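Local coordinates for endoglucanase (Komagataeibacter sucrofermentans, PDB 6VC5), which probably catalyses the endohydrolysis of (1->4)-beta-D-glucosidic linkages in cellulose and related beta-glucans, as a member of glycosyl hydrolase family 8, at residues D222-P227 with D299-A304; L277-C282 with A303-L308; P217-D222 with R246-Y251; Y229-H234 with S281-A286; G39-A44 with A309-N314. All coordinates share one frame; numbering follows the deposited sequence.

Overall arrangement
Helix 300-313 is shared by contacts 1, 2 and 5, which use its first turn, middle and end against three different parts of the chain. Contacts 1 and 2, with centres about 7 Å apart, share Ala303 and Ala304, and Val279 of contact 2 also touches Pro227 of contact 1. Contact 4 joins the far ends of the helices that contacts 1 and 2 set against helix 300-313, its centre about 10 Å from that of contact 2. Contact 3 lies farther out, about 23 Å from contact 5 between centres, but Trp248 packs on Ile224 of contact 1. Contact 5 closes a loop enclosing the other four, consistent with the (alpha/alpha)6 barrel of family 8.

Contact 1 (D222-P227 with D299-A304); sequences DAIRVP and DYYSAA
Tyr301, on the first turn of helix 300-313, meets Ile224 and Arg225 at the turn leading into helix 225-232. Asp299 precedes helix 300-313 as its N-cap: OD1 accepts from Ser302 N at 2.9 Å, with an angle of 162° at the hydrogen, and so satisfies an amide of the first turn. Tyr301 does most of the touching. With CG anti to the backbone N (chi1 172°), its ring reaches across to the other segment and sets OH 3.3 Å from Ile224 CG2, the methyl branch and not the longer arm of that isoleucine. The same hydroxyl is hydrogen-bonded to Tyr221 O, and the ring meets Tyr221 edge-to-face, which together should limit its movement. Arg225 runs past Tyr301 in the opposite direction, its chain bent at chi3, and NH1 comes to 3.9 Å from Tyr301 CE1, the guanidinium and ring planes 72° apart. Because Arg225 is modelled in two conformers, this approach is less certain. NH1 also has a long, weak ion pair with Glu34. Ser302 turns away and bonds through OG to Gly275 N. Ala304 O lies near the guanidinium edge, 4.5 Å from Arg225 NH2, too far to bond. No hydrogen bond crosses between the segments. A turn from Asp222 to Arg225, leading into a helix that packs on the start of the last long helix, is consistent with the (alpha/alpha)6 barrel of family 8.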
# COMPACT_ATOMS: atom_id res chain seq x y z
N ASP A 222 -3.96 7.53 -3.49
CA ASP A 222 -2.90 7.01 -2.64
C ASP A 222 -3.26 7.10 -1.15
O ASP A 222 -3.24 6.12 -0.43
CB ASP A 222 -1.60 7.81 -2.84
CG ASP A 222 -0.96 7.63 -4.21
OD1 ASP A 222 -1.41 8.27 -5.18
OD2 ASP A 222 0.05 6.92 -4.32
N ALA A 223 -3.64 8.30 -0.73
CA ALA A 223 -3.82 8.60 0.68
C ALA A 223 -4.95 7.82 1.33
O ALA A 223 -4.95 7.65 2.51
CB ALA A 223 -3.98 10.10 0.91
N ILE A 224 -5.85 7.30 0.53
CA ILE A 224 -7.00 6.62 1.08
C ILE A 224 -6.52 5.30 1.64
O ILE A 224 -7.12 4.84 2.60
CB ILE A 224 -8.02 6.29 -0.05
CG1 ILE A 224 -9.29 5.61 0.48
CG2 ILE A 224 -7.39 5.36 -1.08
CD1 ILE A 224 -10.10 6.52 1.36
N ARG A 225 -5.35 4.80 1.36
CA ARG A 225 -4.84 3.67 2.10
C ARG A 225 -4.42 3.95 3.54
O ARG A 225 -4.23 3.04 4.30
CB ARG A 225 -3.77 2.92 1.30
CG ARG A 225 -4.38 2.22 0.09
CD ARG A 225 -3.45 1.23 -0.60
NE ARG A 225 -3.75 1.19 -2.03
CZ ARG A 225 -4.44 0.24 -2.66
NH1 ARG A 225 -4.65 0.35 -3.94
NH2 ARG A 225 -4.90 -0.82 -2.04
N VAL A 226 -4.09 5.19 3.83
CA VAL A 226 -3.54 5.52 5.14
C VAL A 226 -4.45 5.12 6.30
O VAL A 226 -4.03 4.39 7.17
CB VAL A 226 -3.10 7.00 5.24
CG1 VAL A 226 -2.72 7.36 6.68
CG2 VAL A 226 -1.93 7.24 4.31
N PRO A 227 -5.68 5.60 6.32
CA PRO A 227 -6.56 5.16 7.42
C PRO A 227 -6.73 3.65 7.47
O PRO A 227 -6.83 3.08 8.56
CB PRO A 227 -7.87 5.92 7.15
CG PRO A 227 -7.81 6.29 5.68
CD PRO A 227 -6.36 6.56 5.43
N ASP A 299 -13.65 -1.28 -11.52
CA ASP A 299 -12.33 -1.35 -12.13
C ASP A 299 -11.36 -2.07 -11.21
O ASP A 299 -11.67 -2.39 -10.06
CB ASP A 299 -11.80 0.04 -12.54
CG ASP A 299 -11.65 1.02 -11.36
OD1 ASP A 299 -11.64 0.59 -10.19
OD2 ASP A 299 -11.52 2.24 -11.62
N TYR A 300 -10.16 -2.30 -11.74
CA TYR A 300 -9.11 -2.99 -11.00
C TYR A 300 -8.73 -2.25 -9.72
O TYR A 300 -8.54 -2.87 -8.67
CB TYR A 300 -7.90 -3.14 -11.91
CG TYR A 300 -6.65 -3.56 -11.21
CD1 TYR A 300 -6.38 -4.90 -11.00
CD2 TYR A 300 -5.74 -2.62 -10.74
CE1 TYR A 300 -5.24 -5.30 -10.35
CE2 TYR A 300 -4.60 -3.02 -10.08
CZ TYR A 300 -4.35 -4.36 -9.89
OH TYR A 300 -3.21 -4.77 -9.23
N TYR A 301 -8.57 -0.93 -9.80
CA TYR A 301 -8.16 -0.18 -8.61
C TYR A 301 -9.13 -0.44 -7.46
O TYR A 301 -8.72 -0.71 -6.32
CB TYR A 301 -8.13 1.32 -8.92
CG TYR A 301 -7.90 2.14 -7.68
CD1 TYR A 301 -6.61 2.41 -7.23
CD2 TYR A 301 -8.96 2.60 -6.92
CE1 TYR A 301 -6.39 3.13 -6.07
CE2 TYR A 301 -8.76 3.32 -5.77
CZ TYR A 301 -7.47 3.58 -5.35
OH TYR A 301 -7.28 4.29 -4.20
N SER A 302 -10.42 -0.33 -7.74
CA SER A 302 -11.42 -0.49 -6.69
C SER A 302 -11.43 -1.93 -6.16
O SER A 302 -11.57 -2.15 -4.95
CB SER A 302 -12.80 -0.13 -7.25
OG SER A 302 -13.77 -0.11 -6.22
N ALA A 303 -11.28 -2.91 -7.05
CA ALA A 303 -11.28 -4.30 -6.64
C ALA A 303 -10.13 -4.61 -5.68
O ALA A 303 -10.31 -5.27 -4.66
CB ALA A 303 -11.22 -5.22 -7.86
N ALA A 304 -8.92 -4.12 -6.00
CA ALA A 304 -7.78 -4.37 -5.12
C ALA A 304 -7.96 -3.70 -3.77
O ALA A 304 -7.65 -4.30 -2.73
CB ALA A 304 -6.49 -3.93 -5.81

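Contact 2 (L277-C282 with A303-L308); sequences LAVASC and AALTML
Val279 and Ala278 of helix 274-282 lie against Leu305 and Thr306 of helix 300-313, a close helix-helix packing in what family 8 membership suggests is an (alpha/alpha)6 barrel. Ala278 CA and Thr306 CA are 5.8 Å apart, an approach that the small alanine permits: Ala278 CB sits 4.2 Å from Thr306 CA, directly on the neighbouring backbone. Beside this point Val279 presents one methyl to the branched end of Leu305. Val279 CG2 lies 3.7 Å from Leu305 CD1 and 3.9 Å from Leu305 CG, the two side chains crossing at about a right angle. The leucine gets there with CG anti to its amide nitrogen (chi1 -176°), which carries its branches toward the other helix. All four of these residues are buried, and no hydrogen bond passes between the segments. Further out, Pro227 of helix 225-232 touches Val279 and Arg225 touches Leu305, so a third helix closes this side; Leu294, from a loop, covers Thr306. The polar end of the threonine is satisfied inside its own helix. At chi1 -60° the hydroxyl sits beside the backbone N, and Thr306 OG1 is hydrogen-bonded to Ser302 O, one turn earlier.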
# COMPACT_ATOMS: atom_id res chain seq x y z
N LEU A 277 -15.46 3.26 -0.08
CA LEU A 277 -16.49 2.93 0.89
C LEU A 277 -16.05 1.79 1.79
O LEU A 277 -16.35 1.79 2.99
CB LEU A 277 -17.79 2.59 0.16
CG LEU A 277 -19.00 2.14 0.97
CD1 LEU A 277 -19.44 3.24 1.90
CD2 LEU A 277 -20.12 1.76 0.03
N ALA A 278 -15.33 0.82 1.23
CA ALA A 278 -14.77 -0.25 2.05
C ALA A 278 -13.84 0.30 3.12
O ALA A 278 -13.93 -0.07 4.29
CB ALA A 278 -14.03 -1.25 1.16
N VAL A 279 -12.93 1.22 2.75
CA VAL A 279 -12.04 1.85 3.72
C VAL A 279 -12.84 2.64 4.77
O VAL A 279 -12.57 2.53 5.97
CB VAL A 279 -11.02 2.74 3.00
CG1 VAL A 279 -10.18 3.49 4.03
CG2 VAL A 279 -10.11 1.88 2.10
N ALA A 280 -13.79 3.46 4.32
CA ALA A 280 -14.57 4.28 5.25
C ALA A 280 -15.35 3.43 6.24
O ALA A 280 -15.45 3.78 7.41
CB ALA A 280 -15.54 5.17 4.47
N SER A 281 -15.87 2.29 5.78
CA SER A 281 -16.62 1.41 6.66
C SER A 281 -15.73 0.84 7.77
O SER A 281 -16.24 0.47 8.83
CB SER A 281 -17.26 0.30 5.82
OG SER A 281 -18.14 0.84 4.84
N CYS A 282 -14.41 0.77 7.55
CA CYS A 282 -13.51 0.24 8.56
C CYS A 282 -13.02 1.34 9.50
O CYS A 282 -12.37 1.04 10.52
CB CYS A 282 -12.32 -0.41 7.87
SG CYS A 282 -12.70 -1.92 6.91
N ALA A 303 -11.28 -2.91 -7.05
CA ALA A 303 -11.28 -4.30 -6.64
C ALA A 303 -10.13 -4.61 -5.68
O ALA A 303 -10.31 -5.27 -4.66
CB ALA A 303 -11.22 -5.22 -7.86
N ALA A 304 -8.92 -4.12 -6.00
CA ALA A 304 -7.78 -4.37 -5.12
C ALA A 304 -7.96 -3.70 -3.77
O ALA A 304 -7.65 -4.30 -2.73
CB ALA A 304 -6.49 -3.93 -5.81
N LEU A 305 -8.47 -2.46 -3.75
CA LEU A 305 -8.66 -1.78 -2.47
C LEU A 305 -9.72 -2.47 -1.62
O LEU A 305 -9.57 -2.59 -0.39
CB LEU A 305 -9.02 -0.31 -2.73
CG LEU A 305 -9.18 0.60 -1.51
CD1 LEU A 305 -7.90 0.67 -0.67
CD2 LEU A 305 -9.56 2.00 -1.99
N THR A 306 -10.80 -2.93 -2.25
CA THR A 306 -11.83 -3.68 -1.54
C THR A 306 -11.26 -4.97 -0.96
O THR A 306 -11.52 -5.30 0.21
CB THR A 306 -12.99 -3.95 -2.50
OG1 THR A 306 -13.53 -2.71 -2.96
CG2 THR A 306 -14.11 -4.74 -1.79
N MET A 307 -10.45 -5.70 -1.73
CA MET A 307 -9.82 -6.91 -1.21
C MET A 307 -8.94 -6.60 0.00
O MET A 307 -8.96 -7.36 0.99
CB MET A 307 -8.98 -7.60 -2.28
CG MET A 307 -9.73 -8.42 -3.29
SD MET A 307 -10.47 -9.98 -2.70
CE MET A 307 -9.73 -10.32 -1.09
N LEU A 308 -8.16 -5.52 -0.05
CA LEU A 308 -7.35 -5.12 1.09
C LEU A 308 -8.22 -4.91 2.33
O LEU A 308 -7.84 -5.28 3.45
CB LEU A 308 -6.62 -3.83 0.75
CG LEU A 308 -5.29 -3.74 0.00
CD1 LEU A 308 -4.10 -4.41 0.70
CD2 LEU A 308 -5.44 -4.23 -1.44

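Contact 3 (P217-D222 with R246-Y251); sequences PRFSYD and RFWNHY
Phe219, on the short strand 218-219, looks across to Phe247 on the last turns of helix 238-251, with 11.5 Å between the CA atoms of the two, so the gap is bridged by side chains alone. Each phenylalanine holds CG anti to its backbone nitrogen (chi1 172° for Phe219), and both side chains point at the opposite segment. They meet through Phe219 CE2 and Phe247 CE2, 4.0 Å apart. The ring planes stand at 81° with centroids 5.8 Å apart, and the rings meet obliquely. Trp248, the next residue of the helix, adds the outer end of its indole: its CH2 lies at the edge of the Phe219 ring, near the ring plane, 4.3 Å from Phe219 CZ. Phe219 thus meets two consecutive helical aromatics, all three buried, in a wholly apolar contact. Behind it, Phe247 pairs edge-to-face with Trp193, while Trp248 NE1 makes a weak hydrogen bond to Thr283 O. In the antiparallel pairing with strand 260-261, the backbone of Phe219 bonds to Val260, whose side chain also touches Phe247, and Trp248 continues the packing onto Ile224, just ahead of helix 225-232.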
# COMPACT_ATOMS: atom_id res chain seq x y z
N PRO A 217 -2.45 18.73 -5.24
CA PRO A 217 -2.36 18.74 -3.76
C PRO A 217 -3.62 18.17 -3.09
O PRO A 217 -4.43 18.89 -2.50
CB PRO A 217 -2.17 20.23 -3.46
CG PRO A 217 -2.98 20.90 -4.54
CD PRO A 217 -2.72 20.08 -5.78
N ARG A 218 -3.76 16.85 -3.16
CA ARG A 218 -5.02 16.18 -2.85
C ARG A 218 -4.82 15.05 -1.85
O ARG A 218 -3.72 14.50 -1.71
CB ARG A 218 -5.65 15.59 -4.11
CG ARG A 218 -6.00 16.61 -5.14
CD ARG A 218 -6.32 15.95 -6.44
NE ARG A 218 -6.68 16.95 -7.45
CZ ARG A 218 -6.97 16.65 -8.70
NH1 ARG A 218 -6.94 15.39 -9.10
NH2 ARG A 218 -7.29 17.62 -9.56
N PHE A 219 -5.90 14.71 -1.17
CA PHE A 219 -6.14 13.41 -0.55
C PHE A 219 -6.95 12.62 -1.57
O PHE A 219 -8.02 12.99 -1.85
CB PHE A 219 -6.98 13.57 0.73
CG PHE A 219 -7.47 12.27 1.35
CD1 PHE A 219 -6.72 11.60 2.26
CD2 PHE A 219 -8.71 11.79 1.04
CE1 PHE A 219 -7.19 10.45 2.84
CE2 PHE A 219 -9.18 10.63 1.62
CZ PHE A 219 -8.41 9.95 2.51
N SER A 220 -6.39 11.55 -2.12
CA SER A 220 -7.05 10.79 -3.15
C SER A 220 -6.61 9.33 -3.20
O SER A 220 -6.63 8.67 -2.21
CB SER A 220 -6.95 11.48 -4.53
OG SER A 220 -5.73 11.35 -5.17
N TYR A 221 -6.23 8.86 -4.37
CA TYR A 221 -6.12 7.45 -4.61
C TYR A 221 -4.96 6.76 -3.91
O TYR A 221 -4.98 5.58 -3.75
CB TYR A 221 -6.09 7.21 -6.12
CG TYR A 221 -7.35 7.68 -6.77
CD1 TYR A 221 -8.44 6.88 -6.82
CD2 TYR A 221 -7.45 8.95 -7.29
CE1 TYR A 221 -9.60 7.30 -7.40
CE2 TYR A 221 -8.63 9.39 -7.85
CZ TYR A 221 -9.69 8.55 -7.91
OH TYR A 221 -10.90 8.88 -8.47
N ASP A 222 -3.96 7.53 -3.49
CA ASP A 222 -2.90 7.01 -2.64
C ASP A 222 -3.26 7.10 -1.15
O ASP A 222 -3.24 6.12 -0.43
CB ASP A 222 -1.60 7.81 -2.84
CG ASP A 222 -0.96 7.63 -4.21
OD1 ASP A 222 -1.41 8.27 -5.18
OD2 ASP A 222 0.05 6.92 -4.32
N ARG A 246 -15.45 12.28 10.88
CA ARG A 246 -16.14 13.52 10.53
C ARG A 246 -16.14 13.74 9.03
O ARG A 246 -17.13 14.21 8.46
CB ARG A 246 -15.46 14.70 11.22
CG ARG A 246 -16.33 15.36 12.26
CD ARG A 246 -15.64 16.57 12.86
NE ARG A 246 -14.33 16.25 13.40
CZ ARG A 246 -14.12 15.54 14.51
NH1 ARG A 246 -12.88 15.31 14.93
NH2 ARG A 246 -15.15 15.08 15.20
N PHE A 247 -15.03 13.38 8.38
CA PHE A 247 -14.92 13.52 6.93
C PHE A 247 -15.88 12.57 6.20
O PHE A 247 -16.67 13.01 5.35
CB PHE A 247 -13.46 13.27 6.53
CG PHE A 247 -13.23 13.27 5.04
CD1 PHE A 247 -13.37 14.43 4.31
CD2 PHE A 247 -12.86 12.10 4.39
CE1 PHE A 247 -13.16 14.44 2.95
CE2 PHE A 247 -12.65 12.10 3.03
CZ PHE A 247 -12.80 13.27 2.30
N TRP A 248 -15.84 11.27 6.52
CA TRP A 248 -16.71 10.34 5.82
C TRP A 248 -18.17 10.72 5.99
O TRP A 248 -18.96 10.65 5.05
CB TRP A 248 -16.56 8.91 6.33
CG TRP A 248 -15.19 8.33 6.49
CD1 TRP A 248 -14.72 7.68 7.59
CD2 TRP A 248 -14.15 8.25 5.50
NE1 TRP A 248 -13.45 7.23 7.37
CE2 TRP A 248 -13.07 7.56 6.10
CE3 TRP A 248 -14.02 8.70 4.19
CZ2 TRP A 248 -11.87 7.32 5.43
CZ3 TRP A 248 -12.82 8.46 3.51
CH2 TRP A 248 -11.77 7.78 4.14
N ASN A 249 -18.56 11.07 7.22
CA ASN A 249 -19.97 11.31 7.50
C ASN A 249 -20.48 12.64 6.96
O ASN A 249 -21.69 12.78 6.75
CB ASN A 249 -20.20 11.18 9.01
CG ASN A 249 -20.16 9.74 9.46
OD1 ASN A 249 -20.91 8.91 8.96
ND2 ASN A 249 -19.27 9.43 10.40
N HIS A 250 -19.59 13.60 6.69
CA HIS A 250 -20.02 14.84 6.04
C HIS A 250 -20.53 14.58 4.64
O HIS A 250 -21.51 15.20 4.20
CB HIS A 250 -18.87 15.84 5.96
CG HIS A 250 -19.26 17.14 5.31
ND1 HIS A 250 -20.00 18.11 5.96
CD2 HIS A 250 -19.02 17.62 4.07
CE1 HIS A 250 -20.19 19.13 5.15
NE2 HIS A 250 -19.61 18.86 3.99
N TYR A 251 -19.86 13.68 3.91
CA TYR A 251 -20.25 13.39 2.53
C TYR A 251 -21.24 12.25 2.43
O TYR A 251 -22.13 12.29 1.57
CB TYR A 251 -19.00 13.13 1.68
CG TYR A 251 -18.26 14.42 1.38
CD1 TYR A 251 -18.81 15.36 0.52
CD2 TYR A 251 -17.04 14.71 1.99
CE1 TYR A 251 -18.17 16.54 0.25
CE2 TYR A 251 -16.39 15.91 1.72
CZ TYR A 251 -16.96 16.81 0.85
OH TYR A 251 -16.33 18.00 0.57

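Contact 4 (Y229-H234 with S281-A286); sequences YLSWAH and SCTGLA
Ser231, near the C-terminal end of helix 225-232, meets Thr283 and Cys282 at the C-terminal part of helix 274-282 and the loop after it. The first of these helices finishes in a Schellman motif: His234 has positive phi (62°) and the last turn is closed by two bonds from beyond it. Apolar contact comes first. Ser231 CB lies 3.8 Å from Thr283 CG2, a methylene against a methyl, with the backbones 6.9 Å apart between the CA atoms of these two residues. A hydrogen bond from Thr283 OG1 to Val279 O, in the preceding turn, helps fix the threonine with CG2 toward Ser231. The same methyl also packs on Pro227 O, one turn before Ser231. Polar contact between the segments is slight. With OG anti to its amide nitrogen (chi1 -176°), Ser231 brings the hydroxyl to 3.6 Å from Cys282 O, a proximity without a hydrogen bond. Backbone and side-chain hydrogen bonds fix each segment separately. His234 N bonds to Ser231 O at 3.0 Å, and in the other segment Gly284 O and Ala286 N are both held by the side-chain amide of Asn249, on helix 238-251. Trp232 carries the packing on to Leu308 and Ile311 of helix 300-313. At the exposed end of the segment, Trp232 O sits 3.7 Å above one face of the His234 ring, offset toward its rim.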
# COMPACT_ATOMS: atom_id res chain seq x y z
N TYR A 229 -4.42 1.23 6.59
CA TYR A 229 -3.24 0.59 7.17
C TYR A 229 -3.12 0.88 8.66
O TYR A 229 -2.72 0.00 9.44
CB TYR A 229 -1.96 0.99 6.43
CG TYR A 229 -1.80 0.35 5.06
CD1 TYR A 229 -2.02 -1.02 4.88
CD2 TYR A 229 -1.38 1.10 3.96
CE1 TYR A 229 -1.87 -1.61 3.64
CE2 TYR A 229 -1.22 0.51 2.72
CZ TYR A 229 -1.47 -0.84 2.57
OH TYR A 229 -1.32 -1.44 1.34
N LEU A 230 -3.45 2.11 9.08
CA LEU A 230 -3.39 2.46 10.50
C LEU A 230 -4.41 1.66 11.30
O LEU A 230 -4.10 1.16 12.39
CB LEU A 230 -3.64 3.95 10.69
CG LEU A 230 -2.55 4.89 10.20
CD1 LEU A 230 -2.99 6.35 10.40
CD2 LEU A 230 -1.24 4.61 10.91
N SER A 231 -5.63 1.53 10.78
CA SER A 231 -6.64 0.73 11.47
C SER A 231 -6.21 -0.74 11.55
O SER A 231 -6.28 -1.37 12.61
CB SER A 231 -7.98 0.85 10.76
OG SER A 231 -8.98 0.14 11.47
N TRP A 232 -5.75 -1.28 10.42
CA TRP A 232 -5.36 -2.69 10.35
C TRP A 232 -4.26 -3.01 11.36
O TRP A 232 -4.30 -4.05 12.03
CB TRP A 232 -4.89 -2.92 8.91
CG TRP A 232 -4.49 -4.28 8.46
CD1 TRP A 232 -4.31 -5.41 9.21
CD2 TRP A 232 -4.18 -4.64 7.11
NE1 TRP A 232 -3.92 -6.46 8.40
CE2 TRP A 232 -3.83 -6.01 7.10
CE3 TRP A 232 -4.18 -3.94 5.91
CZ2 TRP A 232 -3.47 -6.68 5.93
CZ3 TRP A 232 -3.82 -4.60 4.75
CH2 TRP A 232 -3.48 -5.96 4.77
N ALA A 233 -3.30 -2.11 11.51
CA ALA A 233 -2.18 -2.29 12.44
C ALA A 233 -2.49 -1.85 13.87
O ALA A 233 -1.59 -1.89 14.72
CB ALA A 233 -0.96 -1.52 11.94
N HIS A 234 -3.73 -1.44 14.17
CA HIS A 234 -4.13 -1.00 15.52
C HIS A 234 -3.34 0.23 15.97
O HIS A 234 -3.02 0.40 17.15
CB HIS A 234 -4.05 -2.14 16.54
CG HIS A 234 -4.74 -3.39 16.09
ND1 HIS A 234 -6.11 -3.47 15.93
CD2 HIS A 234 -4.25 -4.60 15.74
CE1 HIS A 234 -6.43 -4.68 15.52
NE2 HIS A 234 -5.32 -5.39 15.40
N SER A 281 -15.87 2.29 5.78
CA SER A 281 -16.62 1.41 6.66
C SER A 281 -15.73 0.84 7.77
O SER A 281 -16.24 0.47 8.83
CB SER A 281 -17.26 0.30 5.82
OG SER A 281 -18.14 0.84 4.84
N CYS A 282 -14.41 0.77 7.55
CA CYS A 282 -13.51 0.24 8.56
C CYS A 282 -13.02 1.34 9.50
O CYS A 282 -12.37 1.04 10.52
CB CYS A 282 -12.32 -0.41 7.87
SG CYS A 282 -12.70 -1.92 6.91
N THR A 283 -13.28 2.61 9.18
CA THR A 283 -12.67 3.75 9.88
C THR A 283 -13.68 4.85 10.18
O THR A 283 -13.39 6.04 10.04
CB THR A 283 -11.48 4.30 9.09
OG1 THR A 283 -11.90 4.67 7.78
CG2 THR A 283 -10.35 3.27 8.98
N GLY A 284 -14.88 4.48 10.61
CA GLY A 284 -15.80 5.43 11.22
C GLY A 284 -17.04 5.81 10.44
O GLY A 284 -17.85 6.59 10.96
N LEU A 285 -17.24 5.27 9.25
CA LEU A 285 -18.44 5.67 8.53
C LEU A 285 -19.65 4.97 9.10
O LEU A 285 -19.60 3.80 9.41
CB LEU A 285 -18.30 5.40 7.04
CG LEU A 285 -19.59 5.65 6.26
CD1 LEU A 285 -19.95 7.12 6.22
CD2 LEU A 285 -19.49 5.10 4.85
N ALA A 286 -20.74 5.72 9.21
CA ALA A 286 -22.01 5.24 9.74
C ALA A 286 -22.94 4.90 8.58
O ALA A 286 -23.21 5.75 7.75
CB ALA A 286 -22.64 6.33 10.59

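Contact 5 (G39-A44 with A309-N314); sequences GMLFSA and AYIARN
Phe42 is the flat group here, and Ile311 CD1 approaches its ring obliquely. That methyl is 3.3 Å from Phe42 CD1 and 3.8 Å from Phe42 CE1, so it bears on one flank of the ring, and the two side chains cross at about a right angle. Phe11 of helix 4-15 pairs edge-to-face with the same phenylalanine, while Met307 and Leu308, a turn earlier on helix 300-313, touch it as well. Ile311 reaches out because its longer arm is extended: CG1 lies anti to the carbonyl carbon (chi1 -66°) and chi2 is 172°, which puts CD1 at the far end, pointing between Phe42 and Leu41. Leu41 CD2 lies beside it, 4.3 Å from Ile311 CD1. Trp102 of helix 90-106 packs on both Leu41 and Ile311, closing the cluster from a further helix. The segments are 265 residues apart in sequence, and the CA atoms of Phe42 and Ile311 are 7.9 Å from each other; the contact thus brings helix 33-46, near the start of the chain, against the last long helix, consistent with the closing of the helical barrel of family 8. All three touching residues are buried and no hydrogen bond links the segments, which implies that this contact rests on dispersion and the exclusion of water, not on polar pairing.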
# COMPACT_ATOMS: atom_id res chain seq x y z
N GLY A 39 -1.54 -9.73 -5.80
CA GLY A 39 -1.85 -11.10 -6.17
C GLY A 39 -1.28 -12.09 -5.19
O GLY A 39 -1.96 -13.04 -4.77
N MET A 40 -0.03 -11.87 -4.77
CA MET A 40 0.61 -12.74 -3.79
C MET A 40 -0.07 -12.64 -2.43
O MET A 40 -0.34 -13.65 -1.77
CB MET A 40 2.09 -12.37 -3.70
CG MET A 40 2.88 -12.76 -4.94
SD MET A 40 4.56 -12.03 -4.90
CE MET A 40 5.30 -12.93 -3.49
N LEU A 41 -0.39 -11.41 -1.99
CA LEU A 41 -1.01 -11.25 -0.68
C LEU A 41 -2.40 -11.88 -0.64
O LEU A 41 -2.77 -12.55 0.33
CB LEU A 41 -1.09 -9.76 -0.33
CG LEU A 41 -1.48 -9.42 1.11
CD1 LEU A 41 -0.30 -9.69 2.03
CD2 LEU A 41 -1.93 -7.97 1.23
N PHE A 42 -3.21 -11.63 -1.69
CA PHE A 42 -4.58 -12.16 -1.70
C PHE A 42 -4.59 -13.68 -1.81
O PHE A 42 -5.41 -14.35 -1.16
CB PHE A 42 -5.38 -11.55 -2.86
CG PHE A 42 -5.46 -10.04 -2.87
CD1 PHE A 42 -5.17 -9.28 -1.75
CD2 PHE A 42 -5.84 -9.39 -4.03
CE1 PHE A 42 -5.25 -7.88 -1.79
CE2 PHE A 42 -5.92 -8.00 -4.08
CZ PHE A 42 -5.62 -7.25 -2.95
N SER A 43 -3.72 -14.25 -2.65
CA SER A 43 -3.66 -15.70 -2.79
C SER A 43 -3.13 -16.37 -1.52
O SER A 43 -3.60 -17.45 -1.15
CB SER A 43 -2.85 -16.10 -4.03
OG SER A 43 -1.50 -15.70 -3.94
N ALA A 44 -2.18 -15.73 -0.83
CA ALA A 44 -1.73 -16.27 0.46
C ALA A 44 -2.85 -16.25 1.49
O ALA A 44 -3.07 -17.23 2.21
CB ALA A 44 -0.52 -15.48 0.96
N ALA A 309 -9.41 -4.32 2.14
CA ALA A 309 -10.32 -4.14 3.27
C ALA A 309 -10.83 -5.46 3.85
O ALA A 309 -10.98 -5.58 5.07
CB ALA A 309 -11.49 -3.26 2.84
N TYR A 310 -11.12 -6.45 2.99
CA TYR A 310 -11.50 -7.78 3.47
C TYR A 310 -10.39 -8.39 4.31
O TYR A 310 -10.66 -9.00 5.36
CB TYR A 310 -11.80 -8.72 2.29
CG TYR A 310 -13.22 -8.64 1.78
CD1 TYR A 310 -14.22 -9.43 2.34
CD2 TYR A 310 -13.55 -7.80 0.74
CE1 TYR A 310 -15.53 -9.36 1.88
CE2 TYR A 310 -14.85 -7.72 0.26
CZ TYR A 310 -15.83 -8.50 0.84
OH TYR A 310 -17.13 -8.41 0.37
N ILE A 311 -9.14 -8.24 3.87
CA ILE A 311 -8.01 -8.81 4.60
C ILE A 311 -7.83 -8.10 5.93
O ILE A 311 -7.59 -8.75 6.97
CB ILE A 311 -6.75 -8.79 3.71
CG1 ILE A 311 -6.96 -9.75 2.53
CG2 ILE A 311 -5.50 -9.21 4.51
CD1 ILE A 311 -5.89 -9.69 1.49
N ALA A 312 -7.98 -6.78 5.95
CA ALA A 312 -7.87 -6.02 7.19
C ALA A 312 -9.00 -6.36 8.17
O ALA A 312 -8.75 -6.47 9.38
CB ALA A 312 -7.86 -4.52 6.88
N ARG A 313 -10.23 -6.51 7.68
CA ARG A 313 -11.34 -6.85 8.56
C ARG A 313 -11.10 -8.18 9.27
O ARG A 313 -11.41 -8.32 10.46
CB ARG A 313 -12.64 -6.90 7.77
CG ARG A 313 -13.88 -7.07 8.63
CD ARG A 313 -15.14 -7.14 7.78
NE ARG A 313 -15.18 -8.33 6.94
CZ ARG A 313 -16.20 -8.68 6.17
NH1 ARG A 313 -17.29 -7.93 6.13
NH2 ARG A 313 -16.14 -9.78 5.44
N ASN A 314 -10.56 -9.16 8.55
CA ASN A 314 -10.18 -10.46 9.12
C ASN A 314 -11.33 -11.11 9.89
O ASN A 314 -11.19 -11.56 11.03
CB ASN A 314 -8.92 -10.32 9.98
CG ASN A 314 -8.33 -11.66 10.34
OD1 ASN A 314 -8.59 -12.67 9.68
ND2 ASN A 314 -7.53 -11.69 11.40